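Local coordinates for regulator of polyketide synthase expression (Bifidobacterium adolescentis, PDB 3ONQ), which is of unknown function but probably binds DNA through a PucR-type C-terminal helix-turn-helix domain to regulate gene expression, at residues Leu147-Ala152 / Ala170-Asp175; Glu168-Leu171 / Ala177-Glu180. All blocks are in the same frame, centred on the assembly; numbering follows the deposited sequence. Where two conformers were deposited one is given.

Interaction 1: Leu147-Ala152 / Ala170-Asp175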
loop_
_atom_site.group_PDB
_atom_site.type_symbol
_atom_site.label_atom_id
_atom_site.label_comp_id
_atom_site.label_asym_id
_atom_site.label_seq_id
_atom_site.Cartn_x
_atom_site.Cartn_y
_atom_site.Cartn_z
ATOM N N LEU B 147 -18.335 3.832 -16.938
ATOM C CA LEU B 147 -19.191 4.761 -17.660
ATOM C C LEU B 147 -18.439 5.342 -18.851
ATOM O O LEU B 147 -19.016 5.507 -19.911
ATOM C CB LEU B 147 -19.704 5.876 -16.737
ATOM C CG LEU B 147 -20.727 5.434 -15.673
ATOM C CD1 LEU B 147 -20.959 6.531 -14.613
ATOM C CD2 LEU B 147 -22.070 5.015 -16.294
ATOM N N GLN B 148 -17.154 5.648 -18.678
ATOM C CA GLN B 148 -16.328 6.131 -19.789
ATOM C C GLN B 148 -16.101 5.047 -20.860
ATOM O O GLN B 148 -15.909 5.349 -22.029
ATOM C CB GLN B 148 -14.978 6.647 -19.276
ATOM C CG GLN B 148 -15.080 7.907 -18.422
ATOM C CD GLN B 148 -13.726 8.497 -18.072
ATOM O OE1 GLN B 148 -12.807 7.778 -17.668
ATOM N NE2 GLN B 148 -13.592 9.817 -18.232
ATOM N N ALA B 149 -16.118 3.789 -20.443
ATOM C CA ALA B 149 -15.873 2.656 -21.334
ATOM C C ALA B 149 -17.138 2.228 -22.104
ATOM O O ALA B 149 -17.057 1.707 -23.216
ATOM C CB ALA B 149 -15.319 1.473 -20.515
ATOM N N ALA B 150 -18.297 2.465 -21.508
ATOM C CA ALA B 150 -19.577 1.988 -22.038
ATOM C C ALA B 150 -19.816 2.226 -23.534
ATOM O O ALA B 150 -20.420 1.393 -24.190
ATOM C CB ALA B 150 -20.737 2.553 -21.221
ATOM N N PRO B 151 -19.360 3.363 -24.079
ATOM C CA PRO B 151 -19.661 3.575 -25.500
ATOM C C PRO B 151 -19.065 2.515 -26.418
ATOM O O PRO B 151 -19.494 2.387 -27.561
ATOM C CB PRO B 151 -19.045 4.951 -25.789
ATOM C CG PRO B 151 -19.139 5.668 -24.445
ATOM C CD PRO B 151 -18.815 4.577 -23.438
ATOM N N ALA B 152 -18.092 1.759 -25.930
ATOM C CA ALA B 152 -17.472 0.741 -26.754
ATOM C C ALA B 152 -18.411 -0.451 -26.926
ATOM O O ALA B 152 -18.179 -1.287 -27.778
ATOM C CB ALA B 152 -16.153 0.286 -26.149
ATOM N N ALA B 170 -9.310 -1.259 -18.979
ATOM C CA ALA B 170 -7.860 -1.410 -19.016
ATOM C C ALA B 170 -7.234 -0.503 -20.078
ATOM O O ALA B 170 -6.207 0.141 -19.824
ATOM C CB ALA B 170 -7.468 -2.870 -19.221
ATOM N N LEU B 171 -7.866 -0.411 -21.251
ATOM C CA LEU B 171 -7.379 0.498 -22.302
ATOM C C LEU B 171 -7.371 1.971 -21.854
ATOM O O LEU B 171 -6.573 2.771 -22.341
ATOM C CB LEU B 171 -8.208 0.369 -23.585
ATOM C CG LEU B 171 -8.047 -0.939 -24.372
ATOM C CD1 LEU B 171 -9.172 -1.086 -25.383
ATOM C CD2 LEU B 171 -6.667 -1.007 -25.046
ATOM N N LEU B 172 -8.281 2.332 -20.954
ATOM C CA LEU B 172 -8.336 3.704 -20.427
ATOM C C LEU B 172 -7.309 3.957 -19.325
ATOM O O LEU B 172 -7.107 5.096 -18.907
ATOM C CB LEU B 172 -9.728 4.016 -19.883
ATOM C CG LEU B 172 -10.837 4.114 -20.935
ATOM C CD1 LEU B 172 -12.194 4.345 -20.237
ATOM C CD2 LEU B 172 -10.531 5.234 -21.914
ATOM N N GLY B 173 -6.678 2.894 -18.840
ATOM C CA GLY B 173 -5.622 3.038 -17.844
ATOM C C GLY B 173 -6.087 2.714 -16.430
ATOM O O GLY B 173 -5.432 3.077 -15.471
ATOM N N ASP B 174 -7.221 2.029 -16.306
ATOM C CA ASP B 174 -7.762 1.624 -15.011
ATOM C C ASP B 174 -6.994 0.433 -14.435
ATOM O O ASP B 174 -7.188 -0.697 -14.861
ATOM C CB ASP B 174 -9.231 1.221 -15.197
ATOM C CG ASP B 174 -9.903 0.814 -13.895
ATOM O OD1 ASP B 174 -9.240 0.874 -12.832
ATOM O OD2 ASP B 174 -11.109 0.457 -13.941
ATOM N N ASP B 175 -6.142 0.704 -13.449
ATOM C CA ASP B 175 -5.349 -0.328 -12.783
ATOM C C ASP B 175 -6.192 -1.452 -12.182
ATOM O O ASP B 175 -5.776 -2.612 -12.156
ATOM C CB ASP B 175 -4.459 0.298 -11.698
ATOM C CG ASP B 175 -3.148 0.809 -12.253
ATOM O OD1 ASP B 175 -2.704 1.900 -11.838
ATOM O OD2 ASP B 175 -2.567 0.116 -13.115
#
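Leu172 pushes one branch of its isobutyl group against the last turn of helix 132-149, where Gln148 and Ala149 receive it. The leading atom is CD1: with CD1 anti to CA (chi2 176°), the side chain reaches straight out from the short helix 166-172, and the second branch, CD2, does not make the approach. Leu172 CD1 comes to 3.7 Å from Gln148 CB, so it meets the glutamine at the root of its side chain, not at its amide. Alongside the backbone, Leu172 CD1 lies 4.0 Å from Ala149 N and 4.3 Å from Ala149 CB. One methyl therefore bridges two consecutive residues of the helix. Gln148 keeps its CG beside its own backbone N (chi1 -67°) and extends beyond it, which carries the amide past the leucine instead of over it.

Beyond Leu172 the chain leaves the helix at Gly173 in a Schellman motif, whose positive phi of 102° would press a beta carbon against the preceding carbonyl oxygen. Asp174 follows at once as the N-cap of the next helix, its OD1 accepting from Tyr176 N. On the other side, Ala152 N bonds to Ala149 O at 2.9 Å in the 3-10 stretch that follows.

Phe145, one turn earlier on helix 132-149, also touches Leu172, and Met259 of the second subunit packs on the same leucine. The contact thus joins the alpha/beta part of the chain to the helical segment that leads toward the C-terminal domain. With only 98 Å² buried and no polar pair across it, it is a small apolar van der Waals contact made by a single methyl, and it depends on shape and not on bond direction.

Interaction 2: Glu168-Leu171 / Ala177-Glu180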
loop_
_atom_site.group_PDB
_atom_site.type_symbol
_atom_site.label_atom_id
_atom_site.label_comp_id
_atom_site.label_asym_id
_atom_site.label_seq_id
_atom_site.Cartn_x
_atom_site.Cartn_y
_atom_site.Cartn_z
ATOM N N GLU B 168 -11.960 -2.554 -22.036
ATOM C CA GLU B 168 -12.060 -1.132 -22.350
ATOM C C GLU B 168 -11.554 -0.273 -21.174
ATOM O O GLU B 168 -10.875 0.744 -21.374
ATOM C CB GLU B 168 -13.494 -0.756 -22.722
ATOM C CG GLU B 168 -13.983 -1.399 -24.007
ATOM C CD GLU B 168 -14.389 -2.860 -23.843
ATOM O OE1 GLU B 168 -14.470 -3.363 -22.700
ATOM O OE2 GLU B 168 -14.638 -3.499 -24.875
ATOM N N ARG B 169 -11.872 -0.694 -19.952
ATOM C CA ARG B 169 -11.368 -0.002 -18.771
ATOM C C ARG B 169 -9.855 -0.074 -18.721
ATOM O O ARG B 169 -9.185 0.924 -18.452
ATOM C CB ARG B 169 -11.973 -0.587 -17.491
ATOM C CG ARG B 169 -13.437 -0.197 -17.285
ATOM C CD ARG B 169 -14.079 -1.028 -16.179
ATOM N NE ARG B 169 -13.270 -1.006 -14.959
ATOM C CZ ARG B 169 -13.466 -1.818 -13.925
ATOM N NH1 ARG B 169 -14.471 -2.693 -13.954
ATOM N NH2 ARG B 169 -12.673 -1.748 -12.858
ATOM N N ALA B 170 -9.310 -1.259 -18.979
ATOM C CA ALA B 170 -7.860 -1.410 -19.016
ATOM C C ALA B 170 -7.234 -0.503 -20.078
ATOM O O ALA B 170 -6.207 0.141 -19.824
ATOM C CB ALA B 170 -7.468 -2.870 -19.221
ATOM N N LEU B 171 -7.866 -0.411 -21.251
ATOM C CA LEU B 171 -7.379 0.498 -22.302
ATOM C C LEU B 171 -7.371 1.971 -21.854
ATOM O O LEU B 171 -6.573 2.771 -22.341
ATOM C CB LEU B 171 -8.208 0.369 -23.585
ATOM C CG LEU B 171 -8.047 -0.939 -24.372
ATOM C CD1 LEU B 171 -9.172 -1.086 -25.383
ATOM C CD2 LEU B 171 -6.667 -1.007 -25.046
ATOM N N ALA B 177 -8.875 -2.665 -13.446
ATOM C CA ALA B 177 -9.252 -3.576 -14.532
ATOM C C ALA B 177 -8.060 -4.421 -14.969
ATOM O O ALA B 177 -8.214 -5.606 -15.235
ATOM C CB ALA B 177 -9.829 -2.816 -15.711
ATOM N N ARG B 178 -6.873 -3.821 -15.051
ATOM C CA ARG B 178 -5.703 -4.607 -15.409
ATOM C C ARG B 178 -5.521 -5.723 -14.395
ATOM O O ARG B 178 -5.229 -6.858 -14.749
ATOM C CB ARG B 178 -4.437 -3.758 -15.419
ATOM C CG ARG B 178 -4.329 -2.769 -16.558
ATOM C CD ARG B 178 -3.093 -1.905 -16.351
ATOM N NE ARG B 178 -2.996 -0.841 -17.339
ATOM C CZ ARG B 178 -2.595 0.398 -17.089
ATOM N NH1 ARG B 178 -2.246 0.771 -15.859
ATOM N NH2 ARG B 178 -2.536 1.267 -18.081
ATOM N N GLU B 179 -5.668 -5.385 -13.124
ATOM C CA GLU B 179 -5.378 -6.339 -12.069
ATOM C C GLU B 179 -6.387 -7.479 -12.105
ATOM O O GLU B 179 -6.003 -8.646 -12.009
ATOM C CB GLU B 179 -5.374 -5.658 -10.697
ATOM C CG GLU B 179 -5.014 -6.600 -9.549
ATOM C CD GLU B 179 -3.537 -6.980 -9.547
ATOM O OE1 GLU B 179 -2.751 -6.399 -10.338
ATOM O OE2 GLU B 179 -3.164 -7.865 -8.750
ATOM N N GLU B 180 -7.671 -7.156 -12.260
ATOM C CA GLU B 180 -8.690 -8.203 -12.375
ATOM C C GLU B 180 -8.455 -9.144 -13.566
ATOM O O GLU B 180 -8.590 -10.359 -13.436
ATOM C CB GLU B 180 -10.101 -7.615 -12.457
ATOM C CG GLU B 180 -10.593 -7.009 -11.141
ATOM C CD GLU B 180 -12.065 -6.622 -11.199
ATOM O OE1 GLU B 180 -12.808 -7.197 -12.035
ATOM O OE2 GLU B 180 -12.475 -5.739 -10.417
HETATM O O HOH W 1 -12.828 -3.069 -10.337
HETATM O O HOH W 2 -14.752 -5.357 -12.440
HETATM O O HOH W 3 -3.933 1.600 -20.461
#
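Ala170 and Ala177 bring two successive helices together, their CA atoms 5.2 Å apart, close enough for backbone and methyl groups to meet. The motif is an alpha-alpha corner: helices 166-172 and 175-190 are set crosswise and joined by the very short turn Gly173-Asp174, and the small alanines are what permit the approach. Ala177 CB is the central contact atom: it points at the first helix and lies 3.6 Å from Arg169 CB, with Ala170 N beside it. On the next position Ala170 CB rests against the aliphatic stem of Arg178, 4.1 Å from its CG.

Arg169 does more than pack. Its chain bends at chi3 (51°), which folds the guanidinium back so that one face lies over Ala177 CB, with NE 4.0 Å from that methyl. NE forms a salt bridge with Asp174, while the outer nitrogens reach Glu180 through water. One water, in the plane of the guanidinium at its edge, accepts from NH2 and donates to Glu180 OE2 at 2.7 Å; a second accepts from NH1 and donates to OE1. The closest charged atoms, Arg169 NH2 and Glu180 OE2, stay 4.7 Å apart. A leucine in place of Arg169 would probably leave Asp174 without its charged mate and break both water bridges to Glu180.

Arg178 runs extended from CG to NE, pairing NH1 with Asp175 and giving NE to Leu171 O of the second subunit. Arg178 NH2 donates to a third water at 2.8 Å, and that water lies 2.8 Å from Ala170 O, within hydrogen-bonding distance.

How the interactions relate
Interactions 1 and 2 lie with their centres about 7 Å apart and share helix 166-172, which shows two different surfaces: toward helix 132-149 in the first, toward helix 175-190 in the second. They are tied directly by the salt bridge of Asp174 OD2 with Arg169 NE at 2.8 Å, so the N-cap of helix 175-190 also holds Arg169 of helix 166-172. Ala149 CB, 3.6 Å from Glu168 CB, adds an apolar link, and Glu168 in turn reaches Arg245 of helix 244-261. Both contacts border the second subunit. Glycerol, probably from the crystallisation liquor, is bonded at Gly173 O and at Arg178 NH2; no functional pocket follows from it.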